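Local structure of Low molecular weight protein-tyrosine-phosphatase YwlE (Bacillus subtilis subsp. subtilis, 4KK3) at residues 16-20 / 54-60; 20-24 / 138-142; 82-86 / 113-117. The protein removes phosphate specifically from phosphoarginine residues of many proteins, reversing the action of the arginine kinase McsB and restoring DNA binding by the repressor CtsR. All coordinates share one frame; numbering follows the deposited sequence.

Contact 1. Residues 16-20 / 54-60; sequences MAEAL and ALFEKHI
Leu55 reaches out from the last turn of helix 49-56 and is met by three side chains of helix 13-28, Met16, Ala19 and Leu20. With CG anti to its own carbonyl carbon (chi1 -65°), it spreads its two methyl branches over different partners. CD1 presses on Ala19 CB at 3.6 Å, while CD2 lies between Met16 CG, 4.0 Å away, and Leu20 CD2. Met16, a selenomethionine, brings its SE to 4.4 Å from Ala54 CB. Ile60 carries the contact on beyond the helix. Its CD1 meets Leu20 CD2 at 3.7 Å, the two side chains crossing at about a right angle, and its other branch, CG2, sits 4.0 Å from Ala19 CB. No hydrogen bond joins the segments; the interface is wholly apolar.

What brings Ile60 back to the same partners as Leu55 is a Schellman motif, with His59 at positive phi. Leu55 O accepts both Lys58 N and Ile60 N, the latter at 3.0 Å, from opposite faces of its carbonyl plane. The end of helix 49-56 is thus laid against the flank of helix 13-28. Helix 124-145 packs alongside both, Thr130 and Leu134 touching Met16 and Arg131 touching Leu55, while Leu62, in the loop between helices 49-56 and 71-76, reaches Met16, Ala19 and Leu55.

Contact 2. Residues 20-24 / 138-142; sequences LFKSI and LRQLA
Phe21 and Ile24 of the chain's first helix, 13-28, pack on Leu138, Leu141 and Ala142 of its last, 124-145, in a buried, apolar helix-helix contact. The local axes come within 9.7 Å and cross at -44°, running in broadly the same direction. Phe21, its CG anti to the backbone N (chi1 -168°), pushes its ring between the helices. Leu141 CD2 stands over one face in a CH-pi contact, 4.1 Å from the Phe21 ring centroid, and the edge of the ring abuts Leu138 O and Ala142 N close to its plane. Replacing Phe21 with an alanine would probably open a gap beneath Leu141 CD2 and leave that methyl without its aromatic partner.

Ile24 divides its branches: CG2 meets Ala142 CB at 3.6 Å, while CD1 touches Leu138 CB and, at 3.7 Å, Arg139 CG. The extended Arg139 chain carries its guanidinium across Ile24 CG1, one face toward it, and its NH2 pairs with Glu135. Leu138 CD1 adds a contact with Leu20 CB at 3.9 Å. Val34 of strand 33-38 also touches Phe21. The pairing of the first and last helices beside a four-stranded parallel sheet of order 2-1-3-4 is typical of the low molecular weight phosphatase fold.

Contact 3. Residues 82-86 / 113-117; sequences AMTHQ and HGDVL
His85 and His113 lie ring on ring in an offset stack, their planes only 7° apart and their centroids 3.5 Å from each other. His113 NE2 sits over the centre of one face of His85, and His85 CE1 in turn over the centre of His113. The short approach of His85 ND1 to His113 NE2, 3.2 Å, therefore belongs to the stack and is no hydrogen bond. At the edge of the His85 ring, Gly114 N lies in plane, and ND1 gives a weak bond to Asp115 OD1 at 3.4 Å.

The same oxygen takes a firmer bond from the backbone: His85 N reaches Asp115 OD1 at 2.9 Å, coming from above the carboxylate plane. A water links the other oxygen, OD2, to Gln86 N, so the carboxylate holds one amide of the first turn of helix 85-94 directly and the next through the water. Thr84 is the N-cap. Its OG1, held between the backbone N and the carbonyl carbon (chi1 75°), turns to His87 N, while its CB rests on the Asp115 carboxylate.

Further along, Val116 N donates to Met83 O at 2.9 Å and 172°, and a second water bridges Met83 O and Gly114 O. Met83, a selenomethionine, sets SE 4.0 Å from Val116 CB, and its side chain also touches the nucleophile Cys7; outside the two segments, Val116 O accepts from Arg13 NH1. Facing the start of helix 85-94, the Asp115 carboxylate probably has its negative charge stabilised by the amides there, and it may in turn ease protonation of His85, whereas the close stack should discourage a positive charge on both imidazoles.

How the contacts relate
Contacts 1 and 2 are both buried, apolar and free of cross-segment hydrogen bonds, and both rest on helix 13-28; Leu20 serves each, turning CD2 to segment 54-60 and its CB to helix 124-145. They touch directly, with Ala17 O 3.5 Å from Leu138 CD1. Contact 3 lies about 20 Å from contact 1 and 18 Å from contact 2, centre to centre. Only partly buried, it joins loops and a helix start rather than helix flanks, and depends on backbone bonds, a carboxylate, waters and stacked imidazoles. A packing contact, Ala17 CB to Met83 CE at 3.9 Å, connects it to helix 13-28, whose beginning carries Arg13.

Contact 1. Residues 16-20 / 54-60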
loop_
_atom_site.group_PDB
_atom_site.type_symbol
_atom_site.label_atom_id
_atom_site.label_comp_id
_atom_site.label_asym_id
_atom_site.label_seq_id
_atom_site.Cartn_x
_atom_site.Cartn_y
_atom_site.Cartn_z
HETATM N N MSE A 16 3.794 0.948 5.234
HETATM C CA MSE A 16 3.917 2.407 5.258
HETATM C C MSE A 16 2.743 3.053 4.546
HETATM O O MSE A 16 2.171 4.009 5.026
HETATM C CB MSE A 16 5.240 2.889 4.644
HETATM C CG MSE A 16 6.419 2.819 5.637
HETATM SE SE MSE A 16 8.023 3.769 5.005
HETATM C CE MSE A 16 8.490 2.514 3.650
ATOM N N ALA A 17 2.368 2.520 3.391
ATOM C CA ALA A 17 1.237 3.100 2.662
ATOM C C ALA A 17 -0.076 3.042 3.453
ATOM O O ALA A 17 -0.839 4.013 3.495
ATOM C CB ALA A 17 1.068 2.406 1.312
ATOM N N GLU A 18 -0.342 1.892 4.056
ATOM C CA GLU A 18 -1.527 1.690 4.887
ATOM C C GLU A 18 -1.589 2.711 6.037
ATOM O O GLU A 18 -2.614 3.340 6.278
ATOM C CB GLU A 18 -1.508 0.263 5.452
ATOM C CG GLU A 18 -2.597 -0.024 6.489
ATOM C CD GLU A 18 -2.533 -1.435 7.068
ATOM O OE1 GLU A 18 -1.571 -2.179 6.779
ATOM O OE2 GLU A 18 -3.447 -1.799 7.835
ATOM N N ALA A 19 -0.485 2.878 6.746
ATOM C CA ALA A 19 -0.493 3.774 7.908
ATOM C C ALA A 19 -0.596 5.228 7.477
ATOM O O ALA A 19 -1.344 6.011 8.093
ATOM C CB ALA A 19 0.749 3.545 8.752
ATOM N N LEU A 20 0.161 5.607 6.448
ATOM C CA LEU A 20 0.076 6.958 5.894
ATOM C C LEU A 20 -1.333 7.258 5.357
ATOM O O LEU A 20 -1.904 8.324 5.636
ATOM C CB LEU A 20 1.114 7.174 4.785
ATOM C CG LEU A 20 2.592 7.221 5.189
ATOM C CD1 LEU A 20 3.478 7.160 3.958
ATOM C CD2 LEU A 20 2.857 8.506 5.961
ATOM N N ALA A 54 10.839 5.871 10.090
ATOM C CA ALA A 54 10.445 6.851 9.088
ATOM C C ALA A 54 9.064 7.444 9.379
ATOM O O ALA A 54 8.852 8.648 9.231
ATOM C CB ALA A 54 10.465 6.211 7.689
ATOM N N LEU A 55 8.132 6.607 9.822
ATOM C CA LEU A 55 6.791 7.098 10.119
ATOM C C LEU A 55 6.767 7.781 11.484
ATOM O O LEU A 55 6.037 8.751 11.673
ATOM C CB LEU A 55 5.757 5.983 10.087
ATOM C CG LEU A 55 5.533 5.337 8.709
ATOM C CD1 LEU A 55 4.121 4.783 8.548
ATOM C CD2 LEU A 55 5.900 6.253 7.545
ATOM N N PHE A 56 7.566 7.267 12.412
ATOM C CA PHE A 56 7.635 7.818 13.766
ATOM C C PHE A 56 8.044 9.299 13.731
ATOM O O PHE A 56 7.531 10.135 14.499
ATOM C CB PHE A 56 8.619 6.975 14.593
ATOM C CG PHE A 56 8.697 7.370 16.054
ATOM C CD1 PHE A 56 7.783 6.875 16.969
ATOM C CD2 PHE A 56 9.708 8.193 16.503
ATOM C CE1 PHE A 56 7.869 7.226 18.323
ATOM C CE2 PHE A 56 9.800 8.546 17.845
ATOM C CZ PHE A 56 8.878 8.053 18.747
ATOM N N GLU A 57 8.945 9.626 12.805
ATOM C CA GLU A 57 9.380 11.001 12.578
ATOM C C GLU A 57 8.215 11.948 12.252
ATOM O O GLU A 57 8.228 13.121 12.637
ATOM C CB GLU A 57 10.442 11.046 11.472
ATOM C CG GLU A 57 10.649 12.416 10.844
ATOM C CD GLU A 57 11.706 12.394 9.763
ATOM O OE1 GLU A 57 12.576 11.509 9.826
ATOM O OE2 GLU A 57 11.667 13.248 8.851
ATOM N N LYS A 58 7.204 11.420 11.573
ATOM C CA LYS A 58 6.017 12.181 11.209
ATOM C C LYS A 58 4.856 11.942 12.170
ATOM O O LYS A 58 3.702 12.240 11.845
ATOM C CB LYS A 58 5.580 11.813 9.786
ATOM C CG LYS A 58 6.649 12.062 8.742
ATOM C CD LYS A 58 6.758 13.543 8.421
ATOM C CE LYS A 58 7.532 13.766 7.134
ATOM N NZ LYS A 58 7.507 15.189 6.707
ATOM N N HIS A 59 5.171 11.409 13.347
ATOM C CA HIS A 59 4.191 11.158 14.400
ATOM C C HIS A 59 3.098 10.175 14.004
ATOM O O HIS A 59 1.949 10.316 14.404
ATOM C CB HIS A 59 3.590 12.480 14.920
ATOM C CG HIS A 59 4.628 13.463 15.359
ATOM N ND1 HIS A 59 4.964 13.642 16.682
ATOM C CD2 HIS A 59 5.421 14.299 14.650
ATOM C CE1 HIS A 59 5.912 14.560 16.773
ATOM N NE2 HIS A 59 6.209 14.973 15.557
ATOM N N ILE A 60 3.470 9.162 13.227
ATOM C CA ILE A 60 2.543 8.098 12.894
ATOM C C ILE A 60 3.119 6.794 13.408
ATOM O O ILE A 60 4.297 6.513 13.187
ATOM C CB ILE A 60 2.348 7.996 11.363
ATOM C CG1 ILE A 60 1.601 9.233 10.847
ATOM C CG2 ILE A 60 1.573 6.732 11.012
ATOM C CD1 ILE A 60 1.411 9.246 9.329
#

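Contact 2. Residues 20-24 / 138-142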
loop_
_atom_site.group_PDB
_atom_site.type_symbol
_atom_site.label_atom_id
_atom_site.label_comp_id
_atom_site.label_asym_id
_atom_site.label_seq_id
_atom_site.Cartn_x
_atom_site.Cartn_y
_atom_site.Cartn_z
ATOM N N LEU A 20 0.161 5.607 6.448
ATOM C CA LEU A 20 0.076 6.958 5.894
ATOM C C LEU A 20 -1.333 7.258 5.357
ATOM O O LEU A 20 -1.904 8.324 5.636
ATOM C CB LEU A 20 1.114 7.174 4.785
ATOM C CG LEU A 20 2.592 7.221 5.189
ATOM C CD1 LEU A 20 3.478 7.160 3.958
ATOM C CD2 LEU A 20 2.857 8.506 5.961
ATOM N N PHE A 21 -1.893 6.331 4.580
ATOM C CA PHE A 21 -3.227 6.562 4.017
ATOM C C PHE A 21 -4.357 6.596 5.058
ATOM O O PHE A 21 -5.311 7.373 4.924
ATOM C CB PHE A 21 -3.547 5.556 2.913
ATOM C CG PHE A 21 -4.769 5.913 2.126
ATOM C CD1 PHE A 21 -4.785 7.059 1.344
ATOM C CD2 PHE A 21 -5.891 5.110 2.163
ATOM C CE1 PHE A 21 -5.927 7.404 0.614
ATOM C CE2 PHE A 21 -7.032 5.451 1.432
ATOM C CZ PHE A 21 -7.036 6.594 0.667
ATOM N N LYS A 22 -4.265 5.755 6.083
ATOM C CA LYS A 22 -5.276 5.776 7.144
ATOM C C LYS A 22 -5.321 7.150 7.800
ATOM O O LYS A 22 -6.399 7.678 8.081
ATOM C CB LYS A 22 -4.995 4.703 8.192
ATOM C CG LYS A 22 -5.406 3.295 7.777
ATOM C CD LYS A 22 -4.861 2.280 8.766
ATOM C CE LYS A 22 -5.486 0.909 8.592
ATOM N NZ LYS A 22 -4.856 -0.076 9.525
ATOM N N SER A 23 -4.145 7.729 8.023
ATOM C CA SER A 23 -4.048 9.052 8.633
ATOM C C SER A 23 -4.647 10.132 7.743
ATOM O O SER A 23 -5.456 10.948 8.197
ATOM C CB SER A 23 -2.587 9.394 8.929
ATOM O OG SER A 23 -2.496 10.661 9.561
ATOM N N ILE A 24 -4.228 10.129 6.478
ATOM C CA ILE A 24 -4.707 11.063 5.463
ATOM C C ILE A 24 -6.218 10.948 5.288
ATOM O O ILE A 24 -6.931 11.956 5.261
ATOM C CB ILE A 24 -4.022 10.773 4.098
ATOM C CG1 ILE A 24 -2.591 11.294 4.086
ATOM C CG2 ILE A 24 -4.798 11.416 2.959
ATOM C CD1 ILE A 24 -1.754 10.695 2.964
ATOM N N LEU A 138 -0.413 9.277 -1.982
ATOM C CA LEU A 138 -1.557 8.926 -1.157
ATOM C C LEU A 138 -2.428 10.140 -0.861
ATOM O O LEU A 138 -3.640 10.002 -0.732
ATOM C CB LEU A 138 -1.100 8.246 0.134
ATOM C CG LEU A 138 -0.424 6.893 -0.154
ATOM C CD1 LEU A 138 0.261 6.373 1.106
ATOM C CD2 LEU A 138 -1.398 5.860 -0.698
ATOM N N ARG A 139 -1.814 11.318 -0.775
ATOM C CA ARG A 139 -2.596 12.554 -0.701
ATOM C C ARG A 139 -3.443 12.757 -1.952
ATOM O O ARG A 139 -4.610 13.146 -1.851
ATOM C CB ARG A 139 -1.713 13.777 -0.431
ATOM C CG ARG A 139 -1.134 13.771 0.975
ATOM C CD ARG A 139 -0.505 15.092 1.358
ATOM N NE ARG A 139 0.082 15.016 2.695
ATOM C CZ ARG A 139 -0.610 15.126 3.827
ATOM N NH1 ARG A 139 -1.923 15.325 3.796
ATOM N NH2 ARG A 139 0.010 15.039 4.994
ATOM N N GLN A 140 -2.870 12.472 -3.118
ATOM C CA GLN A 140 -3.613 12.574 -4.374
ATOM C C GLN A 140 -4.709 11.520 -4.439
ATOM O O GLN A 140 -5.810 11.809 -4.901
ATOM C CB GLN A 140 -2.711 12.410 -5.592
ATOM C CG GLN A 140 -1.520 13.332 -5.698
ATOM C CD GLN A 140 -0.622 12.954 -6.871
ATOM O OE1 GLN A 140 -1.023 13.062 -8.037
ATOM N NE2 GLN A 140 0.589 12.486 -6.569
ATOM N N LEU A 141 -4.398 10.297 -4.001
ATOM C CA LEU A 141 -5.381 9.221 -3.966
ATOM C C LEU A 141 -6.617 9.636 -3.180
ATOM O O LEU A 141 -7.746 9.425 -3.619
ATOM C CB LEU A 141 -4.786 7.927 -3.387
ATOM C CG LEU A 141 -5.713 6.706 -3.269
ATOM C CD1 LEU A 141 -6.155 6.216 -4.652
ATOM C CD2 LEU A 141 -5.042 5.558 -2.509
ATOM N N ALA A 142 -6.394 10.228 -2.014
ATOM C CA ALA A 142 -7.480 10.693 -1.172
ATOM C C ALA A 142 -8.391 11.657 -1.930
ATOM O O ALA A 142 -9.607 11.483 -1.939
ATOM C CB ALA A 142 -6.926 11.336 0.069
#

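Contact 3. Residues 82-86 / 113-117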
loop_
_atom_site.group_PDB
_atom_site.type_symbol
_atom_site.label_atom_id
_atom_site.label_comp_id
_atom_site.label_asym_id
_atom_site.label_seq_id
_atom_site.Cartn_x
_atom_site.Cartn_y
_atom_site.Cartn_z
ATOM N N ALA A 82 -0.952 -2.114 -6.017
ATOM C CA ALA A 82 0.327 -2.783 -5.925
ATOM C C ALA A 82 1.442 -1.770 -6.050
ATOM O O ALA A 82 1.281 -0.747 -6.702
ATOM C CB ALA A 82 0.436 -3.800 -7.080
HETATM N N MSE A 83 2.596 -2.063 -5.468
HETATM C CA MSE A 83 3.722 -1.126 -5.579
HETATM C C MSE A 83 4.372 -1.128 -6.961
HETATM O O MSE A 83 4.765 -0.076 -7.485
HETATM C CB MSE A 83 4.785 -1.401 -4.516
HETATM C CG MSE A 83 4.303 -1.216 -3.088
HETATM SE SE MSE A 83 3.559 0.573 -2.757
HETATM C CE MSE A 83 2.098 0.035 -1.596
ATOM N N THR A 84 4.495 -2.310 -7.558
ATOM C CA THR A 84 5.172 -2.421 -8.848
ATOM C C THR A 84 4.336 -3.177 -9.887
ATOM O O THR A 84 3.400 -3.911 -9.546
ATOM C CB THR A 84 6.530 -3.149 -8.733
ATOM O OG1 THR A 84 6.303 -4.553 -8.571
ATOM C CG2 THR A 84 7.352 -2.619 -7.541
ATOM N N HIS A 85 4.698 -3.020 -11.155
ATOM C CA HIS A 85 4.011 -3.753 -12.207
ATOM C C HIS A 85 4.271 -5.260 -12.080
ATOM O O HIS A 85 3.405 -6.074 -12.368
ATOM C CB HIS A 85 4.357 -3.191 -13.600
ATOM C CG HIS A 85 3.540 -1.989 -13.978
ATOM N ND1 HIS A 85 3.912 -0.701 -13.654
ATOM C CD2 HIS A 85 2.362 -1.882 -14.641
ATOM C CE1 HIS A 85 2.999 0.146 -14.098
ATOM N NE2 HIS A 85 2.054 -0.545 -14.710
ATOM N N GLN A 86 5.446 -5.629 -11.597
ATOM C CA GLN A 86 5.714 -7.027 -11.303
ATOM C C GLN A 86 4.794 -7.582 -10.210
ATOM O O GLN A 86 4.417 -8.746 -10.245
ATOM C CB GLN A 86 7.169 -7.218 -10.886
ATOM C CG GLN A 86 7.527 -8.661 -10.694
ATOM C CD GLN A 86 7.360 -9.467 -11.970
ATOM O OE1 GLN A 86 6.420 -10.250 -12.113
ATOM N NE2 GLN A 86 8.268 -9.270 -12.905
ATOM N N HIS A 113 2.892 4.932 -16.050
ATOM C CA HIS A 113 3.614 3.731 -15.670
ATOM C C HIS A 113 4.682 4.143 -14.664
ATOM O O HIS A 113 5.375 5.136 -14.857
ATOM C CB HIS A 113 4.279 3.140 -16.922
ATOM C CG HIS A 113 4.486 1.657 -16.872
ATOM N ND1 HIS A 113 3.676 0.770 -17.549
ATOM C CD2 HIS A 113 5.425 0.905 -16.247
ATOM C CE1 HIS A 113 4.100 -0.464 -17.334
ATOM N NE2 HIS A 113 5.158 -0.409 -16.544
ATOM N N GLY A 114 4.803 3.402 -13.575
ATOM C CA GLY A 114 5.833 3.691 -12.601
ATOM C C GLY A 114 5.755 2.766 -11.413
ATOM O O GLY A 114 4.671 2.321 -11.017
ATOM N N ASP A 115 6.915 2.460 -10.844
ATOM C CA ASP A 115 6.982 1.565 -9.697
ATOM C C ASP A 115 7.370 2.364 -8.449
ATOM O O ASP A 115 8.102 3.345 -8.544
ATOM C CB ASP A 115 8.019 0.459 -9.929
ATOM C CG ASP A 115 7.596 -0.528 -11.006
ATOM O OD1 ASP A 115 6.384 -0.663 -11.266
ATOM O OD2 ASP A 115 8.480 -1.179 -11.602
ATOM N N VAL A 116 6.875 1.932 -7.298
ATOM C CA VAL A 116 7.440 2.365 -6.012
ATOM C C VAL A 116 8.486 1.324 -5.627
ATOM O O VAL A 116 8.145 0.210 -5.225
ATOM C CB VAL A 116 6.380 2.455 -4.908
ATOM C CG1 VAL A 116 7.040 2.815 -3.565
ATOM C CG2 VAL A 116 5.316 3.489 -5.271
ATOM N N LEU A 117 9.757 1.682 -5.769
ATOM C CA LEU A 117 10.848 0.705 -5.611
ATOM C C LEU A 117 11.069 0.251 -4.163
ATOM O O LEU A 117 10.849 1.012 -3.214
ATOM C CB LEU A 117 12.147 1.257 -6.201
ATOM C CG LEU A 117 12.100 1.634 -7.679
ATOM C CD1 LEU A 117 13.440 2.181 -8.138
ATOM C CD2 LEU A 117 11.705 0.410 -8.483
HETATM O O HOH W 1 3.401 2.155 -8.496
HETATM O O HOH W 2 7.871 -3.943 -12.003
#